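PDB 3EBV: chinitase A from Streptomyces coelicolor, which probably hydrolyses chitin as an endochitinase of glycoside hydrolase family 18, this chain being its TIM-barrel catalytic domain. Local coordinates for residues G9-F14 and T19-S24; S28-I33 and W271-D276; G75-I80 and D143-M148. All blocks are in the same frame, centred on the assembly; numbering follows the deposited sequence.

Interaction 1. Residues G9-F14 and T19-S24; sequences GYWQNF and TVQKIS
Trp11, on the first barrel strand, lays its indole against Gln21 and Ile23 of the loop that leaves that strand. The side chain sets out with CG anti to the backbone N (chi1 173°), a course that carries the ring over to the loop. From CB outward, CG comes first, with Ile23 CD1 at 3.7 Å from Trp11 CG. The same methyl is nearest to the fusion atom, 3.5 Å from Ile23 CD1 to Trp11 CD2, and lies 19° off the normal of the five-membered ring, a clear CH-pi contact. CE3, further round the six-membered ring, still lies near this methyl, at 3.9 Å from Ile23 CD1 to Trp11 CE3. On the pyrrole side, CD1 lies between Ile23 CD1 and Gln21 OE1. Next comes the ring N-H: Trp11 NE1 donates to Gln21 O at 2.9 Å, with a bent N-H...O angle of 135°, the donor well above the carbonyl plane and the oxygen somewhat tilted from the ring plane. CE2 is near both Gln21 O and the methyl, and beyond it Trp11 CZ2 comes within 3.3 Å of Gln21 O. The opposite face of the indole has water 1 above its rim. This water donates to Gln12 O at 2.8 Å and to Gln21 O at 2.8 Å, bridging the two backbones beside the ring. The amide of Gln21 plays another part, its OE1 being hydrogen-bonded to Thr273. The loop thus supplies a carbonyl for the buried indole N-H and a methyl over one face; Val26, Ile33 and Val35 add further packing. Gln21 O accepts from both the indole and the water, and the two help to hold the loop against the strand.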
ATOM      1  N   GLY A   9      -3.195   6.141  -0.333  1.00 11.02           N
ATOM      2  CA  GLY A   9      -2.381   6.859  -1.338  1.00 11.47           C
ATOM      3  C   GLY A   9      -0.974   7.078  -0.871  1.00  9.97           C
ATOM      4  O   GLY A   9      -0.760   7.359   0.314  1.00 10.85           O
ATOM      5  N   TYR A  10      -0.019   6.886  -1.774  1.00 10.84           N
ATOM      6  CA  TYR A  10       1.399   7.164  -1.454  1.00  9.96           C
ATOM      7  C   TYR A  10       1.708   8.630  -1.658  1.00 11.10           C
ATOM      8  O   TYR A  10       1.474   9.132  -2.755  1.00 11.53           O
ATOM      9  CB  TYR A  10       2.323   6.314  -2.324  1.00 10.96           C
ATOM     10  CG  TYR A  10       2.357   4.879  -1.852  1.00 10.16           C
ATOM     11  CD1 TYR A  10       3.380   4.449  -1.004  1.00 11.33           C
ATOM     12  CD2 TYR A  10       1.348   3.963  -2.210  1.00 11.20           C
ATOM     13  CE1 TYR A  10       3.422   3.125  -0.509  1.00 10.76           C
ATOM     14  CE2 TYR A  10       1.391   2.646  -1.714  1.00 12.36           C
ATOM     15  CZ  TYR A  10       2.414   2.251  -0.877  1.00 12.13           C
ATOM     16  OH  TYR A  10       2.416   0.961  -0.399  1.00 11.92           O
ATOM     17  N   TRP A  11       2.234   9.271  -0.596  1.00 11.12           N
ATOM     18  CA  TRP A  11       2.682  10.688  -0.698  1.00 11.65           C
ATOM     19  C   TRP A  11       4.188  10.685  -0.811  1.00 11.26           C
ATOM     20  O   TRP A  11       4.876  10.063   0.008  1.00 12.16           O
ATOM     21  CB  TRP A  11       2.234  11.408   0.558  1.00 12.36           C
ATOM     22  CG  TRP A  11       2.763  12.817   0.678  1.00 12.10           C
ATOM     23  CD1 TRP A  11       2.204  13.925   0.133  1.00 13.13           C
ATOM     24  CD2 TRP A  11       3.957  13.241   1.370  1.00 13.30           C
ATOM     25  NE1 TRP A  11       2.981  15.049   0.437  1.00 14.16           N
ATOM     26  CE2 TRP A  11       4.047  14.653   1.190  1.00 14.18           C
ATOM     27  CE3 TRP A  11       4.964  12.583   2.084  1.00 15.01           C
ATOM     28  CZ2 TRP A  11       5.085  15.420   1.754  1.00 14.54           C
ATOM     29  CZ3 TRP A  11       6.020  13.347   2.631  1.00 13.90           C
ATOM     30  CH2 TRP A  11       6.054  14.750   2.458  1.00 14.65           C
ATOM     31  N   GLN A  12       4.712  11.361  -1.847  1.00 11.64           N
ATOM     32  CA  GLN A  12       6.163  11.349  -2.115  1.00 11.63           C
ATOM     33  C   GLN A  12       7.001  12.283  -1.249  1.00 13.28           C
ATOM     34  O   GLN A  12       6.806  13.500  -1.287  1.00 14.20           O
ATOM     35  CB  GLN A  12       6.447  11.715  -3.552  1.00 11.96           C
ATOM     36  CG  GLN A  12       5.766  10.740  -4.568  1.00 11.38           C
ATOM     37  CD  GLN A  12       5.784  11.260  -6.009  1.00 13.68           C
ATOM     38  OE1 GLN A  12       5.201  10.656  -6.897  1.00 12.86           O
ATOM     39  NE2 GLN A  12       6.533  12.367  -6.270  1.00 13.65           N
ATOM     40  N   ASN A  13       7.953  11.711  -0.539  1.00 13.98           N
ATOM     41  CA  ASN A  13       8.986  12.523   0.159  1.00 14.35           C
ATOM     42  C   ASN A  13      10.150  12.816  -0.765  1.00 15.47           C
ATOM     43  O   ASN A  13      11.307  12.654  -0.373  1.00 17.22           O
ATOM     44  CB  ASN A  13       9.466  11.752   1.409  1.00 14.02           C
ATOM     45  CG  ASN A  13      10.461  12.564   2.243  1.00 15.87           C
ATOM     46  OD1 ASN A  13      10.263  13.754   2.425  1.00 15.93           O
ATOM     47  ND2 ASN A  13      11.499  11.907   2.747  1.00 19.51           N
ATOM     48  N   PHE A  14       9.847  13.244  -1.988  1.00 14.69           N
ATOM     49  CA  PHE A  14      10.882  13.488  -2.997  1.00 14.39           C
ATOM     50  C   PHE A  14      10.193  14.084  -4.198  1.00 16.26           C
ATOM     51  O   PHE A  14       8.972  13.974  -4.346  1.00 15.15           O
ATOM     52  CB  PHE A  14      11.656  12.204  -3.375  1.00 15.53           C
ATOM     53  CG  PHE A  14      10.766  11.077  -3.877  1.00 13.92           C
ATOM     54  CD1 PHE A  14      10.472  10.973  -5.231  1.00 16.91           C
ATOM     55  CD2 PHE A  14      10.252  10.143  -2.988  1.00 15.98           C
ATOM     56  CE1 PHE A  14       9.628   9.961  -5.704  1.00 14.24           C
ATOM     57  CE2 PHE A  14       9.431   9.109  -3.460  1.00 14.64           C
ATOM     58  CZ  PHE A  14       9.119   9.026  -4.808  1.00 14.23           C
ATOM     59  N   THR A  19       3.471  16.664  -9.253  1.00 12.92           N
ATOM     60  CA  THR A  19       3.103  17.835  -8.461  1.00 13.37           C
ATOM     61  C   THR A  19       3.574  17.717  -7.020  1.00 14.05           C
ATOM     62  O   THR A  19       3.236  16.747  -6.339  1.00 13.78           O
ATOM     63  CB  THR A  19       1.560  18.032  -8.481  1.00 12.58           C
ATOM     64  OG1 THR A  19       1.141  18.315  -9.821  1.00 13.77           O
ATOM     65  CG2 THR A  19       1.111  19.192  -7.591  1.00 13.87           C
ATOM     66  N   VAL A  20       4.369  18.676  -6.559  1.00 14.40           N
ATOM     67  CA  VAL A  20       4.831  18.656  -5.187  1.00 14.31           C
ATOM     68  C   VAL A  20       3.696  19.005  -4.254  1.00 14.11           C
ATOM     69  O   VAL A  20       2.907  19.932  -4.515  1.00 15.14           O
ATOM     70  CB  VAL A  20       6.035  19.648  -4.993  1.00 15.57           C
ATOM     71  CG1 VAL A  20       6.362  19.832  -3.515  1.00 17.20           C
ATOM     72  CG2 VAL A  20       7.244  19.106  -5.721  1.00 19.08           C
ATOM     73  N   GLN A  21       3.603  18.247  -3.154  1.00 13.87           N
ATOM     74  CA  GLN A  21       2.531  18.419  -2.194  1.00 13.46           C
ATOM     75  C   GLN A  21       3.045  18.422  -0.768  1.00 14.87           C
ATOM     76  O   GLN A  21       3.957  17.654  -0.443  1.00 14.83           O
ATOM     77  CB  GLN A  21       1.492  17.265  -2.278  1.00 14.13           C
ATOM     78  CG  GLN A  21       0.753  17.160  -3.610  1.00 13.61           C
ATOM     79  CD  GLN A  21      -0.276  16.055  -3.589  1.00 14.07           C
ATOM     80  OE1 GLN A  21       0.057  14.906  -3.266  1.00 15.51           O
ATOM     81  NE2 GLN A  21      -1.522  16.369  -3.967  1.00 13.51           N
ATOM     82  N   LYS A  22       2.427  19.252   0.073  1.00 15.09           N
ATOM     83  CA  LYS A  22       2.511  19.051   1.526  1.00 16.19           C
ATOM     84  C   LYS A  22       1.525  17.944   1.886  1.00 14.68           C
ATOM     85  O   LYS A  22       0.617  17.627   1.102  1.00 14.62           O
ATOM     86  CB  LYS A  22       2.160  20.336   2.285  1.00 18.19           C
ATOM     87  CG  LYS A  22       3.146  21.461   1.968  1.00 22.46           C
ATOM     88  CD  LYS A  22       2.742  22.762   2.635  1.00 26.95           C
ATOM     89  CE  LYS A  22       3.787  23.832   2.368  1.00 34.02           C
ATOM     90  NZ  LYS A  22       3.386  25.205   2.822  1.00 37.21           N
ATOM     91  N   ILE A  23       1.672  17.365   3.071  1.00 14.54           N
ATOM     92  CA  ILE A  23       0.651  16.422   3.534  1.00 14.35           C
ATOM     93  C   ILE A  23      -0.734  17.082   3.525  1.00 14.59           C
ATOM     94  O   ILE A  23      -1.728  16.438   3.226  1.00 14.94           O
ATOM     95  CB  ILE A  23       1.019  15.870   4.952  1.00 14.17           C
ATOM     96  CG1 ILE A  23       2.223  14.905   4.849  1.00 15.13           C
ATOM     97  CG2 ILE A  23      -0.209  15.269   5.676  1.00 14.70           C
ATOM     98  CD1 ILE A  23       1.874  13.493   4.224  1.00 15.44           C
ATOM     99  N   SER A  24      -0.819  18.366   3.878  1.00 15.46           N
ATOM    100  CA  SER A  24      -2.108  19.076   3.938  1.00 15.77           C
ATOM    101  C   SER A  24      -2.753  19.232   2.556  1.00 15.76           C
ATOM    102  O   SER A  24      -3.958  19.507   2.476  1.00 16.87           O
ATOM    103  CB  SER A  24      -1.906  20.472   4.533  1.00 17.24           C
ATOM    104  OG  SER A  24      -0.938  21.184   3.768  1.00 19.48           O
TER
HETATM  105  O   HOH W   1       5.189  15.616  -1.998  1.00 12.70           O

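Interaction 2. Residues S28-I33 and W271-D276; sequences SAYDII and WSTNWD. With SO4 (sulfate ion), chain B.
Tyr30 reaches toward the start of helix 273-278, where Thr273 sits over its ring and Asp276 takes its hydroxyl. Thr273 CG2 stands almost over the middle of the Tyr30 ring, 3.9 Å from its centroid, in a CH-pi contact. The threonine torsion explains this: chi1 of 65° sets OG1 between the backbone N and the carbonyl carbon and puts CG2 anti to the carbonyl carbon, facing the ring, while OG1 bonds Gln21. Asp276 extends with CG anti to its own N (chi1 -178°), comes from the opposite direction and meets the hydroxyl: Tyr30 OH donates to Asp276 OD2 at 2.7 Å. OD2 lies in the ring plane, but the carboxylate stands nearly perpendicular to it and is approached from above its own plane. Ser284 is a second partner of OD2. A phenylalanine in place of Tyr30 would probably keep the methyl-on-ring packing but leave the buried Asp276 OD2 without its phenol partner, with the bond to Ser284 remaining. The helix itself begins with Ser272 as N-cap, Ser272 OG accepting from Trp275 N at 3.1 Å, just after a cis peptide bond from Trp271. Tyr30 therefore ties segment 28-33, which runs into strand 32-40, to helix 273-278 after the last barrel strand, with Val7 of strand 6-12 and Ser284 of helix 282-292 packed against it.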
ATOM      1  N   SER A  28      -8.993  14.720   0.344  1.00 14.11           N
ATOM      2  CA  SER A  28      -9.740  14.114   1.444  1.00 15.21           C
ATOM      3  C   SER A  28     -10.117  12.647   1.198  1.00 14.67           C
ATOM      4  O   SER A  28     -10.330  11.911   2.176  1.00 15.76           O
ATOM      5  CB  SER A  28     -11.010  14.923   1.731  1.00 15.60           C
ATOM      6  OG  SER A  28     -11.782  15.042   0.583  1.00 17.67           O
ATOM      7  N   ALA A  29     -10.156  12.240  -0.071  1.00 14.28           N
ATOM      8  CA  ALA A  29     -10.505  10.850  -0.424  1.00 15.02           C
ATOM      9  C   ALA A  29      -9.572   9.829   0.197  1.00 15.04           C
ATOM     10  O   ALA A  29      -9.957   8.661   0.376  1.00 15.71           O
ATOM     11  CB  ALA A  29     -10.486  10.682  -1.928  1.00 15.88           C
ATOM     12  N   TYR A  30      -8.328  10.227   0.500  1.00 13.37           N
ATOM     13  CA  TYR A  30      -7.358   9.279   1.004  1.00 12.89           C
ATOM     14  C   TYR A  30      -7.531   9.039   2.488  1.00 13.89           C
ATOM     15  O   TYR A  30      -7.355   9.938   3.313  1.00 15.42           O
ATOM     16  CB  TYR A  30      -5.941   9.753   0.687  1.00 11.89           C
ATOM     17  CG  TYR A  30      -5.672   9.766  -0.787  1.00 10.99           C
ATOM     18  CD1 TYR A  30      -5.437   8.569  -1.472  1.00 11.53           C
ATOM     19  CD2 TYR A  30      -5.699  10.976  -1.526  1.00 11.33           C
ATOM     20  CE1 TYR A  30      -5.206   8.565  -2.841  1.00 12.16           C
ATOM     21  CE2 TYR A  30      -5.454  10.972  -2.917  1.00 11.94           C
ATOM     22  CZ  TYR A  30      -5.199   9.761  -3.568  1.00 13.15           C
ATOM     23  OH  TYR A  30      -4.925   9.671  -4.934  1.00 13.32           O
ATOM     24  N   ASP A  31      -7.842   7.794   2.836  1.00 12.82           N
ATOM     25  CA  ASP A  31      -8.055   7.414   4.235  1.00 12.76           C
ATOM     26  C   ASP A  31      -6.770   7.009   4.910  1.00 12.71           C
ATOM     27  O   ASP A  31      -6.636   7.147   6.124  1.00 13.77           O
ATOM     28  CB  ASP A  31      -9.009   6.227   4.293  1.00 13.08           C
ATOM     29  CG  ASP A  31     -10.292   6.535   3.628  1.00 14.64           C
ATOM     30  OD1 ASP A  31     -11.066   7.381   4.156  1.00 17.54           O
ATOM     31  OD2 ASP A  31     -10.584   5.970   2.573  1.00 14.20           O
ATOM     32  N   ILE A  32      -5.836   6.459   4.136  1.00 11.49           N
ATOM     33  CA  ILE A  32      -4.536   6.064   4.626  1.00 12.23           C
ATOM     34  C   ILE A  32      -3.537   6.718   3.698  1.00 12.46           C
ATOM     35  O   ILE A  32      -3.637   6.572   2.478  1.00 12.14           O
ATOM     36  CB  ILE A  32      -4.319   4.524   4.613  1.00 12.90           C
ATOM     37  CG1 ILE A  32      -5.376   3.828   5.491  1.00 13.03           C
ATOM     38  CG2 ILE A  32      -2.902   4.170   5.102  1.00 14.29           C
ATOM     39  CD1 ILE A  32      -5.294   2.278   5.405  1.00 13.29           C
ATOM     40  N   ILE A  33      -2.613   7.475   4.287  1.00 12.33           N
ATOM     41  CA  ILE A  33      -1.546   8.142   3.528  1.00 12.50           C
ATOM     42  C   ILE A  33      -0.236   7.482   3.901  1.00 12.02           C
ATOM     43  O   ILE A  33       0.143   7.476   5.090  1.00 12.43           O
ATOM     44  CB  ILE A  33      -1.512   9.682   3.830  1.00 12.45           C
ATOM     45  CG1 ILE A  33      -2.856  10.321   3.500  1.00 13.42           C
ATOM     46  CG2 ILE A  33      -0.302  10.315   3.081  1.00 13.02           C
ATOM     47  CD1 ILE A  33      -3.004  11.756   4.088  1.00 14.03           C
ATOM     48  N   TRP A 271      -0.389   4.669  -6.428  1.00  8.76           N
ATOM     49  CA  TRP A 271       0.895   5.370  -6.536  1.00  8.91           C
ATOM     50  C   TRP A 271       0.669   6.431  -7.612  1.00  8.51           C
ATOM     51  O   TRP A 271       0.448   6.055  -8.779  1.00  9.94           O
ATOM     52  CB  TRP A 271       1.960   4.388  -7.001  1.00  9.50           C
ATOM     53  CG  TRP A 271       3.272   5.113  -7.212  1.00 10.56           C
ATOM     54  CD1 TRP A 271       3.756   5.573  -8.411  1.00 11.31           C
ATOM     55  CD2 TRP A 271       4.209   5.493  -6.203  1.00 11.38           C
ATOM     56  NE1 TRP A 271       4.969   6.233  -8.198  1.00 12.26           N
ATOM     57  CE2 TRP A 271       5.268   6.176  -6.858  1.00 12.01           C
ATOM     58  CE3 TRP A 271       4.264   5.303  -4.814  1.00 11.89           C
ATOM     59  CZ2 TRP A 271       6.375   6.695  -6.149  1.00 14.14           C
ATOM     60  CZ3 TRP A 271       5.345   5.808  -4.112  1.00 13.02           C
ATOM     61  CH2 TRP A 271       6.395   6.490  -4.790  1.00 13.77           C
ATOM     62  N   SER A 272       0.679   7.741  -7.292  1.00  9.82           N
ATOM     63  CA  SER A 272       0.880   8.352  -5.977  1.00  9.99           C
ATOM     64  C   SER A 272      -0.095   9.538  -5.891  1.00 10.01           C
ATOM     65  O   SER A 272      -0.671   9.953  -6.899  1.00 10.42           O
ATOM     66  CB  SER A 272       2.317   8.907  -5.838  1.00 10.04           C
ATOM     67  OG  SER A 272       2.524   9.901  -6.856  1.00 11.40           O
ATOM     68  N   THR A 273      -0.243  10.124  -4.711  1.00 10.30           N
ATOM     69  CA  THR A 273      -1.084  11.332  -4.573  1.00  9.92           C
ATOM     70  C   THR A 273      -0.534  12.448  -5.494  1.00 10.09           C
ATOM     71  O   THR A 273      -1.312  13.220  -6.067  1.00 12.06           O
ATOM     72  CB  THR A 273      -1.189  11.801  -3.105  1.00 10.66           C
ATOM     73  OG1 THR A 273       0.090  12.228  -2.636  1.00 11.58           O
ATOM     74  CG2 THR A 273      -1.642  10.635  -2.196  1.00 10.53           C
ATOM     75  N   ASN A 274       0.777  12.476  -5.658  1.00 10.76           N
ATOM     76  CA  ASN A 274       1.416  13.554  -6.475  1.00 10.30           C
ATOM     77  C   ASN A 274       1.057  13.398  -7.927  1.00 11.51           C
ATOM     78  O   ASN A 274       0.696  14.390  -8.611  1.00 12.01           O
ATOM     79  CB  ASN A 274       2.934  13.506  -6.263  1.00 11.53           C
ATOM     80  CG  ASN A 274       3.301  13.558  -4.797  1.00 11.82           C
ATOM     81  OD1 ASN A 274       3.279  12.530  -4.080  1.00 11.67           O
ATOM     82  ND2 ASN A 274       3.657  14.759  -4.315  1.00 12.38           N
ATOM     83  N   TRP A 275       1.141  12.162  -8.445  1.00 10.72           N
ATOM     84  CA  TRP A 275       0.739  11.949  -9.826  1.00 10.49           C
ATOM     85  C   TRP A 275      -0.778  12.141  -9.983  1.00  9.92           C
ATOM     86  O   TRP A 275      -1.231  12.662 -11.013  1.00 10.84           O
ATOM     87  CB  TRP A 275       1.160  10.567 -10.317  1.00 11.21           C
ATOM     88  CG  TRP A 275       2.623  10.402 -10.539  1.00 11.71           C
ATOM     89  CD1 TRP A 275       3.439   9.488  -9.950  1.00 10.71           C
ATOM     90  CD2 TRP A 275       3.451  11.167 -11.425  1.00 11.12           C
ATOM     91  NE1 TRP A 275       4.732   9.606 -10.420  1.00 11.98           N
ATOM     92  CE2 TRP A 275       4.769  10.647 -11.318  1.00 11.46           C
ATOM     93  CE3 TRP A 275       3.201  12.223 -12.328  1.00 12.71           C
ATOM     94  CZ2 TRP A 275       5.867  11.169 -12.059  1.00 12.27           C
ATOM     95  CZ3 TRP A 275       4.303  12.763 -13.051  1.00 11.72           C
ATOM     96  CH2 TRP A 275       5.609  12.214 -12.920  1.00 12.19           C
ATOM     97  N   ASP A 276      -1.562  11.785  -8.959  1.00 10.59           N
ATOM     98  CA  ASP A 276      -3.024  12.032  -9.020  1.00 10.98           C
ATOM     99  C   ASP A 276      -3.286  13.551  -9.222  1.00 10.37           C
ATOM    100  O   ASP A 276      -4.090  13.943 -10.074  1.00 11.86           O
ATOM    101  CB  ASP A 276      -3.635  11.478  -7.707  1.00 10.86           C
ATOM    102  CG  ASP A 276      -5.173  11.581  -7.585  1.00 10.67           C
ATOM    103  OD1 ASP A 276      -5.902  11.406  -8.592  1.00 11.54           O
ATOM    104  OD2 ASP A 276      -5.576  11.801  -6.403  1.00 12.43           O
TER
HETATM  105  S   SO4 B 303     -12.359  18.768   0.266  1.00 20.93           S
HETATM  106  O1  SO4 B 303     -12.056  19.141   1.638  1.00 23.44           O
HETATM  107  O2  SO4 B 303     -13.339  19.671  -0.350  1.00 19.77           O
HETATM  108  O3  SO4 B 303     -11.045  18.787  -0.473  1.00 17.27           O
HETATM  109  O4  SO4 B 303     -12.971  17.437   0.236  1.00 22.73           O

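Interaction 3. Residues G75-I80 and D143-M148; sequences GKKVII and DMILTM
A water held between Lys77 and Asp143 bridges the two segments near their N-terminal parts: it accepts from Lys77 NZ at 2.9 Å and donates to Asp143 O at 2.8 Å. The lysine chain gets there by bending at chi2 (-71°), and on its way it crosses Ile145 at about a right angle, Lys77 CG lying 3.9 Å from Ile145 CG1. Deeper in, the contact turns apolar. Ile79 CG2 packs on Ile145 CG2 at 3.7 Å, and the other arm of Ile79 runs on to Thr147, where Ile79 CD1 lies 3.3 Å from Thr147 OG1, a close approach. That hydroxyl is bonded to Asp117, so the methyl rests beside a polar atom whose needs are met elsewhere. No direct hydrogen bond joins the segments. Strands 77-84 and 145-148 are not neighbours in the sheet; strand 115-120 runs between them, and the axes of 77-80 and 145-148 come within 8.3 Å of each other at an angle of 58°. The side chains instead meet inside the TIM barrel, where Ile79 also touches Ile32 of strand 32-40 and Asp117 of strand 115-120.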
ATOM      1  N   GLY A  75      -9.566  11.972  11.054  1.00 22.30           N
ATOM      2  CA  GLY A  75      -9.855  10.547  10.995  1.00 21.84           C
ATOM      3  C   GLY A  75      -8.984   9.758  10.008  1.00 21.24           C
ATOM      4  O   GLY A  75      -9.228   8.556   9.815  1.00 21.84           O
ATOM      5  N   LYS A  76      -7.982  10.407   9.427  1.00 19.40           N
ATOM      6  CA  LYS A  76      -7.091   9.696   8.488  1.00 19.35           C
ATOM      7  C   LYS A  76      -5.971   8.992   9.253  1.00 18.64           C
ATOM      8  O   LYS A  76      -5.703   9.292  10.436  1.00 18.72           O
ATOM      9  CB  LYS A  76      -6.493  10.632   7.411  1.00 19.58           C
ATOM     10  CG  LYS A  76      -7.396  11.699   6.822  1.00 21.79           C
ATOM     11  CD  LYS A  76      -8.641  11.173   6.230  1.00 24.29           C
ATOM     12  CE  LYS A  76      -9.418  12.322   5.562  1.00 22.60           C
ATOM     13  NZ  LYS A  76     -10.612  11.747   5.002  1.00 24.41           N
ATOM     14  N   LYS A  77      -5.297   8.061   8.584  1.00 16.49           N
ATOM     15  CA  LYS A  77      -4.118   7.421   9.165  1.00 16.45           C
ATOM     16  C   LYS A  77      -2.936   7.813   8.303  1.00 15.88           C
ATOM     17  O   LYS A  77      -3.073   7.927   7.070  1.00 15.41           O
ATOM     18  CB  LYS A  77      -4.252   5.871   9.197  1.00 15.74           C
ATOM     19  CG  LYS A  77      -5.473   5.347   9.955  1.00 18.40           C
ATOM     20  CD  LYS A  77      -5.262   5.576  11.442  1.00 21.72           C
ATOM     21  CE  LYS A  77      -6.466   5.175  12.273  1.00 23.76           C
ATOM     22  NZ  LYS A  77      -6.140   5.243  13.767  1.00 25.85           N
ATOM     23  N   VAL A  78      -1.783   8.035   8.921  1.00 14.57           N
ATOM     24  CA  VAL A  78      -0.577   8.351   8.160  1.00 13.63           C
ATOM     25  C   VAL A  78       0.487   7.367   8.591  1.00 13.89           C
ATOM     26  O   VAL A  78       0.798   7.287   9.782  1.00 15.01           O
ATOM     27  CB  VAL A  78      -0.076   9.818   8.407  1.00 14.34           C
ATOM     28  CG1 VAL A  78       1.139  10.149   7.534  1.00 14.93           C
ATOM     29  CG2 VAL A  78      -1.214  10.815   8.145  1.00 15.01           C
ATOM     30  N   ILE A  79       1.030   6.609   7.648  1.00 12.56           N
ATOM     31  CA  ILE A  79       1.998   5.572   7.976  1.00 12.41           C
ATOM     32  C   ILE A  79       3.293   5.802   7.211  1.00 12.51           C
ATOM     33  O   ILE A  79       3.301   6.545   6.224  1.00 12.56           O
ATOM     34  CB  ILE A  79       1.398   4.155   7.672  1.00 11.89           C
ATOM     35  CG1 ILE A  79       1.115   4.000   6.162  1.00 12.63           C
ATOM     36  CG2 ILE A  79       0.136   3.942   8.535  1.00 13.33           C
ATOM     37  CD1 ILE A  79       0.436   2.638   5.812  1.00 12.94           C
ATOM     38  N   ILE A  80       4.390   5.213   7.687  1.00 11.82           N
ATOM     39  CA  ILE A  80       5.680   5.291   6.992  1.00 11.89           C
ATOM     40  C   ILE A  80       5.889   4.070   6.107  1.00 12.30           C
ATOM     41  O   ILE A  80       5.801   2.938   6.598  1.00 12.31           O
ATOM     42  CB  ILE A  80       6.869   5.525   8.010  1.00 12.68           C
ATOM     43  CG1 ILE A  80       8.191   5.703   7.303  1.00 13.16           C
ATOM     44  CG2 ILE A  80       6.933   4.410   9.078  1.00 12.54           C
ATOM     45  CD1 ILE A  80       8.243   6.967   6.426  1.00 14.48           C
ATOM     46  N   ASP A 143      -3.517  -1.187  17.878  1.00 20.24           N
ATOM     47  CA  ASP A 143      -4.114  -0.170  17.005  1.00 20.68           C
ATOM     48  C   ASP A 143      -3.195   0.142  15.829  1.00 18.34           C
ATOM     49  O   ASP A 143      -3.559   0.930  14.948  1.00 17.89           O
ATOM     50  CB  ASP A 143      -4.400   1.128  17.774  1.00 22.32           C
ATOM     51  CG  ASP A 143      -5.533   0.982  18.792  1.00 27.72           C
ATOM     52  OD1 ASP A 143      -6.335   0.008  18.708  1.00 34.10           O
ATOM     53  OD2 ASP A 143      -5.612   1.879  19.665  1.00 33.51           O
HETATM   54  N   MSE A 144      -2.007  -0.450  15.811  1.00 16.62           N
HETATM   55  CA  MSE A 144      -1.037  -0.128  14.739  1.00 15.78           C
HETATM   56  C   MSE A 144      -1.624  -0.478  13.364  1.00 14.17           C
HETATM   57  O   MSE A 144      -2.241  -1.531  13.179  1.00 13.97           O
HETATM   58  CB  MSE A 144       0.282  -0.868  14.920  1.00 14.89           C
HETATM   59  CG  MSE A 144       1.359  -0.357  13.965  1.00 17.58           C
HETATM   60 SE   MSE A 144       3.011  -1.304  14.105  1.00 21.88          SE
HETATM   61  CE  MSE A 144       2.411  -3.036  13.371  1.00 19.48           C
ATOM     62  N   ILE A 145      -1.462   0.443  12.426  1.00 13.63           N
ATOM     63  CA  ILE A 145      -1.810   0.167  11.024  1.00 12.75           C
ATOM     64  C   ILE A 145      -0.638  -0.560  10.395  1.00 12.29           C
ATOM     65  O   ILE A 145       0.531  -0.126  10.486  1.00 12.53           O
ATOM     66  CB  ILE A 145      -2.081   1.477  10.265  1.00 12.99           C
ATOM     67  CG1 ILE A 145      -3.262   2.245  10.893  1.00 14.13           C
ATOM     68  CG2 ILE A 145      -2.291   1.212   8.741  1.00 13.61           C
ATOM     69  CD1 ILE A 145      -4.622   1.521  10.864  1.00 15.33           C
ATOM     70  N   LEU A 146      -0.950  -1.674   9.694  1.00 11.38           N
ATOM     71  CA  LEU A 146       0.105  -2.456   9.047  1.00 11.98           C
ATOM     72  C   LEU A 146      -0.403  -2.764   7.635  1.00 11.49           C
ATOM     73  O   LEU A 146      -1.415  -3.480   7.474  1.00 11.38           O
ATOM     74  CB  LEU A 146       0.382  -3.777   9.803  1.00 12.11           C
ATOM     75  CG  LEU A 146       1.313  -4.754   9.049  1.00 13.57           C
ATOM     76  CD1 LEU A 146       2.683  -4.174   8.703  1.00 14.23           C
ATOM     77  CD2 LEU A 146       1.424  -6.017   9.959  1.00 14.39           C
ATOM     78  N   THR A 147       0.283  -2.206   6.640  1.00  9.91           N
ATOM     79  CA  THR A 147      -0.077  -2.522   5.250  1.00  9.81           C
ATOM     80  C   THR A 147       1.131  -3.126   4.550  1.00 10.72           C
ATOM     81  O   THR A 147       2.262  -2.995   5.007  1.00 10.89           O
ATOM     82  CB  THR A 147      -0.573  -1.230   4.488  1.00 10.01           C
ATOM     83  OG1 THR A 147       0.518  -0.307   4.323  1.00 10.72           O
ATOM     84  CG2 THR A 147      -1.694  -0.528   5.246  1.00 10.39           C
HETATM   85  N   MSE A 148       0.901  -3.761   3.386  1.00  9.47           N
HETATM   86  CA  MSE A 148       1.988  -4.303   2.573  1.00 10.08           C
HETATM   87  C   MSE A 148       1.631  -4.030   1.130  1.00  9.45           C
HETATM   88  O   MSE A 148       0.432  -4.053   0.798  1.00 10.81           O
HETATM   89  CB  MSE A 148       2.135  -5.810   2.770  1.00  9.59           C
HETATM   90  CG  MSE A 148       2.270  -6.186   4.271  1.00 10.71           C
HETATM   91 SE   MSE A 148       2.523  -8.136   4.466  1.00 18.42          SE
HETATM   92  CE  MSE A 148       4.479  -8.144   4.419  1.00 16.32           C
TER
HETATM   93  O   HOH W   2      -3.838   3.598  14.305  1.00 36.55           O

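Overall arrangement
All three contacts belong to one TIM barrel: interaction 1 joins strand 6-12 to its following loop, interaction 2 segment 28-33 to helix 273-278, interaction 3 strand 77-84 to strand 145-148. Interaction 3 lies in the barrel interior and is mainly aliphatic, with a water at its more exposed end. Interactions 1 and 2 are both buried; each sets a methyl over an aromatic face and adds a direct hydrogen bond at the ring's polar atom, and interaction 1 also has a bridging water. These two touch, through Gln21 with Thr273 and Gln12 with Ser272. Interaction 2 meets interaction 3 at Ile33 O and Ile79 N. Interactions 1 and 3 do not touch, their centres being about 16 Å apart.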